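Local coordinates for proabylysin (Pyrococcus abyssi, PDB 4JIU), which is the zymogen of abylysin, a minimal soluble zinc metallopeptidase of the gluzincin type, and probably hydrolyses peptide bonds once activated, at residues K90-E93 and D94-T98; P44-L47 and N48-E51. The protein carries 1 engineered substitution. One frame throughout, in Å; residues are numbered along the deposited sequence.

In the fold
Both contacts are local, each between neighbouring parts of one continuous piece of chain. Contact 2 (44-47 with 48-51) is the 3-10 turn and following step that lead from strand 39-42 into the zinc-binding helix 51-67; contact 1 (90-93 with 94-98) lies on helix 88-100 and packs on the side of helix 51-67. Their centres are 13 Å apart and their nearest atoms about 4 Å, without touching. E93 of contact 1 comes near the active site, its side chain about 6 Å from the zinc ion and about 4 Å from that of H60, a zinc ligand. The side chain of V46 in contact 2 is about 13 Å from the zinc ion. L49 and A45 nevertheless reach L100, so contact 2 packs against the C-terminal end of the helix on which contact 1 lies.

Contact 1 of 2, residues K90-E93 and D94-T98; sequences KEIE and DRIMT
The guanidinium of R95 receives E91 OE2 at its edge, in plane, while I92 CD1 lies over one face, 3.8 Å from R95 NH1. R95 NE donates to E91 OE2 at 2.7 Å with an N-H...O angle of 158° and arrives on the anti lone pair of that oxygen; R95 NH2 adds a weak bond to the same atom. Both nitrogens thus go to OE2, and the carboxylate and guanidinium planes, 71° apart, exclude a coplanar two-oxygen pairing. E91 starts with CG anti to its backbone N (chi1 176°) and bends at CG, which swings OE2 along the helix to the extended R95 chain. This is an i to i+4 ion pair on helix 88-100, whose backbone repeats the spacing: I96 N to I92 O is 3.0 Å and M97 N to E93 O is 2.9 Å. On the buried face, I92 CG2 meets I96 CD1 at 4.0 Å, and both isoleucines pack on helix 51-67. A second salt bridge, i to i+3, joins K90 NZ to E93 OE2 at 2.6 Å, the lysine nitrogen lying on the syn side but clearly out of the carboxylate plane. The other oxygen, E93 OE1, is hydrogen-bonded to Y56 OH of the neighbouring helix 51-67.

Contact 2 of 2, residues P44-L47 and N48-E51; sequences PAVL and NLEE
Two backbone hydrogen bonds tie N48 and L49 to the turn before them: N48 N donates to A45 O at 3.2 Å, and L49 N to V46 O at 3.1 Å. Both are i to i+3 bonds, the spacing of a 3-10 helix, and L47 N to P44 O at 3.0 Å within the first segment precedes them. The N-H...O angle of the L49 bond is 167°, and that of the N48 bond is similar, so both are fairly straight at the hydrogen; yet at the acceptor each donor sits well above the carbonyl plane, 60° out of it in the case of L49.

Outward from these bonds, L49 folds its side chain back over the V46 peptide. The backbone alone puts L49 CB 3.4 Å from V46 O. Chi1 of -70°, with CG anti to the carbonyl carbon, then turns CG back alongside that oxygen and brings the CD1 branch to 3.9 Å from V46 CA. The same L49 CD1 methyl meets V46 CG1 at 4.2 Å. Both residues are buried and touch I57 on helix 51-67, and L49 also packs on L100 of helix 88-100. N48 is solvent-exposed.

After L49 the backbone is extended, and E50 takes the N-cap position of helix 51-67. Across the contact the hydrogen bonds are main-chain, while side chains bond the backbone at its two ends, D43 OD1 to A45 N and E53 OE1 to E50 N; the apolar V46 and L49 side chains fix the turn against the helix that carries zinc ligands H60 and H64.

Contact 1 of 2, residues K90-E93 and D94-T98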
# COMPACT_ATOMS: atom_id res chain seq x y z
N LYS A 90 0.84 3.87 11.67
CA LYS A 90 1.70 2.97 12.43
C LYS A 90 0.86 1.95 13.17
O LYS A 90 1.31 0.82 13.32
CB LYS A 90 2.61 3.78 13.36
CG LYS A 90 3.81 4.41 12.63
CD LYS A 90 4.82 3.35 12.15
CE LYS A 90 5.59 3.81 10.91
NZ LYS A 90 6.37 2.73 10.26
N GLU A 91 -0.31 2.29 13.65
CA GLU A 91 -1.22 1.35 14.32
C GLU A 91 -1.61 0.22 13.34
O GLU A 91 -1.60 -0.98 13.65
CB GLU A 91 -2.46 2.02 14.85
CG GLU A 91 -3.50 1.13 15.47
CD GLU A 91 -3.01 0.19 16.54
OE1 GLU A 91 -2.09 0.61 17.28
OE2 GLU A 91 -3.59 -0.93 16.60
N ILE A 92 -1.98 0.59 12.12
CA ILE A 92 -2.37 -0.43 11.14
C ILE A 92 -1.16 -1.25 10.74
O ILE A 92 -1.25 -2.47 10.57
CB ILE A 92 -3.11 0.22 9.97
CG1 ILE A 92 -4.39 0.92 10.42
CG2 ILE A 92 -3.37 -0.80 8.88
CD1 ILE A 92 -5.39 0.13 11.25
N GLU A 93 -0.01 -0.65 10.50
CA GLU A 93 1.19 -1.42 10.26
C GLU A 93 1.47 -2.43 11.36
O GLU A 93 1.84 -3.56 11.07
CB GLU A 93 2.40 -0.50 10.14
CG GLU A 93 2.47 0.23 8.84
CD GLU A 93 3.77 0.98 8.65
OE1 GLU A 93 3.79 1.78 7.71
OE2 GLU A 93 4.79 0.84 9.37
N ASP A 94 1.27 -2.04 12.58
CA ASP A 94 1.49 -2.95 13.70
C ASP A 94 0.54 -4.12 13.61
O ASP A 94 0.91 -5.27 13.90
CB ASP A 94 1.32 -2.20 15.02
CG ASP A 94 2.47 -1.29 15.41
OD1 ASP A 94 3.54 -1.38 14.76
OD2 ASP A 94 2.39 -0.45 16.34
N ARG A 95 -0.72 -3.85 13.29
CA ARG A 95 -1.70 -4.96 13.14
C ARG A 95 -1.28 -5.93 12.07
O ARG A 95 -1.40 -7.15 12.20
CB ARG A 95 -3.11 -4.38 12.91
CG ARG A 95 -3.62 -3.52 14.08
CD ARG A 95 -5.01 -2.96 13.85
NE ARG A 95 -5.39 -2.02 14.88
CZ ARG A 95 -6.56 -1.37 14.93
NH1 ARG A 95 -7.43 -1.56 13.96
NH2 ARG A 95 -6.83 -0.53 15.91
N ILE A 96 -0.86 -5.43 10.92
CA ILE A 96 -0.44 -6.26 9.81
C ILE A 96 0.76 -7.09 10.17
O ILE A 96 0.84 -8.29 9.92
CB ILE A 96 -0.15 -5.40 8.57
CG1 ILE A 96 -1.44 -4.75 8.08
CG2 ILE A 96 0.53 -6.25 7.52
CD1 ILE A 96 -1.21 -3.65 7.08
N MET A 97 1.74 -6.48 10.84
CA MET A 97 2.91 -7.21 11.30
C MET A 97 2.54 -8.28 12.32
O MET A 97 3.09 -9.38 12.23
CB MET A 97 3.94 -6.26 11.92
CG MET A 97 5.02 -7.05 12.61
SD MET A 97 6.13 -7.94 11.55
CE MET A 97 6.92 -9.11 12.66
N THR A 98 1.63 -7.98 13.24
CA THR A 98 1.22 -9.01 14.20
C THR A 98 0.67 -10.21 13.46
O THR A 98 0.94 -11.35 13.79
CB THR A 98 0.19 -8.40 15.14
OG1 THR A 98 0.90 -7.46 15.96
CG2 THR A 98 -0.45 -9.45 16.03

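Contact 2 of 2, residues P44-L47 and N48-E51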
# COMPACT_ATOMS: atom_id res chain seq x y z
N PRO A 44 -0.13 -13.24 -1.69
CA PRO A 44 -1.50 -13.69 -1.52
C PRO A 44 -2.05 -13.53 -0.10
O PRO A 44 -3.29 -13.40 0.06
CB PRO A 44 -1.44 -15.17 -1.91
CG PRO A 44 -0.23 -15.32 -2.74
CD PRO A 44 0.71 -14.22 -2.36
N ALA A 45 -1.19 -13.53 0.91
CA ALA A 45 -1.72 -13.34 2.27
C ALA A 45 -2.43 -12.01 2.46
O ALA A 45 -3.32 -11.88 3.32
CB ALA A 45 -0.54 -13.47 3.21
N VAL A 46 -2.07 -11.01 1.70
CA VAL A 46 -2.75 -9.72 1.83
C VAL A 46 -4.24 -9.86 1.60
O VAL A 46 -5.00 -9.10 2.16
CB VAL A 46 -2.12 -8.73 0.83
CG1 VAL A 46 -2.85 -7.40 0.73
CG2 VAL A 46 -0.68 -8.48 1.23
N LEU A 47 -4.68 -10.78 0.73
CA LEU A 47 -6.08 -10.84 0.29
C LEU A 47 -6.99 -11.33 1.38
O LEU A 47 -8.22 -11.26 1.27
CB LEU A 47 -6.23 -11.69 -1.00
CG LEU A 47 -5.50 -11.17 -2.25
CD1 LEU A 47 -5.69 -12.16 -3.39
CD2 LEU A 47 -5.91 -9.76 -2.66
N ASN A 48 -6.38 -11.84 2.49
CA ASN A 48 -7.12 -12.28 3.64
C ASN A 48 -7.07 -11.31 4.82
O ASN A 48 -7.55 -11.60 5.94
CB ASN A 48 -6.59 -13.65 4.14
CG ASN A 48 -6.71 -14.76 3.12
OD1 ASN A 48 -7.71 -14.86 2.39
ND2 ASN A 48 -5.67 -15.58 3.05
N LEU A 49 -6.48 -10.14 4.67
CA LEU A 49 -6.48 -9.10 5.71
C LEU A 49 -7.82 -8.43 5.83
O LEU A 49 -8.67 -8.54 4.93
CB LEU A 49 -5.39 -8.08 5.40
CG LEU A 49 -3.94 -8.51 5.56
CD1 LEU A 49 -3.06 -7.44 4.93
CD2 LEU A 49 -3.65 -8.80 7.00
N GLU A 50 -8.07 -7.70 6.94
CA GLU A 50 -9.26 -6.88 7.02
C GLU A 50 -9.21 -5.74 5.97
O GLU A 50 -8.15 -5.37 5.53
CB GLU A 50 -9.44 -6.26 8.39
CG GLU A 50 -9.26 -6.97 9.71
CD GLU A 50 -10.49 -7.80 10.08
OE1 GLU A 50 -10.51 -8.32 11.20
OE2 GLU A 50 -11.35 -7.86 9.18
N GLU A 51 -10.37 -5.18 5.63
CA GLU A 51 -10.40 -4.17 4.57
C GLU A 51 -9.51 -2.99 4.88
O GLU A 51 -8.86 -2.50 3.97
CB GLU A 51 -11.82 -3.64 4.25
CG GLU A 51 -12.65 -4.55 3.44
CD GLU A 51 -14.02 -4.04 3.04
OE1 GLU A 51 -14.67 -3.36 3.86
OE2 GLU A 51 -14.39 -4.37 1.89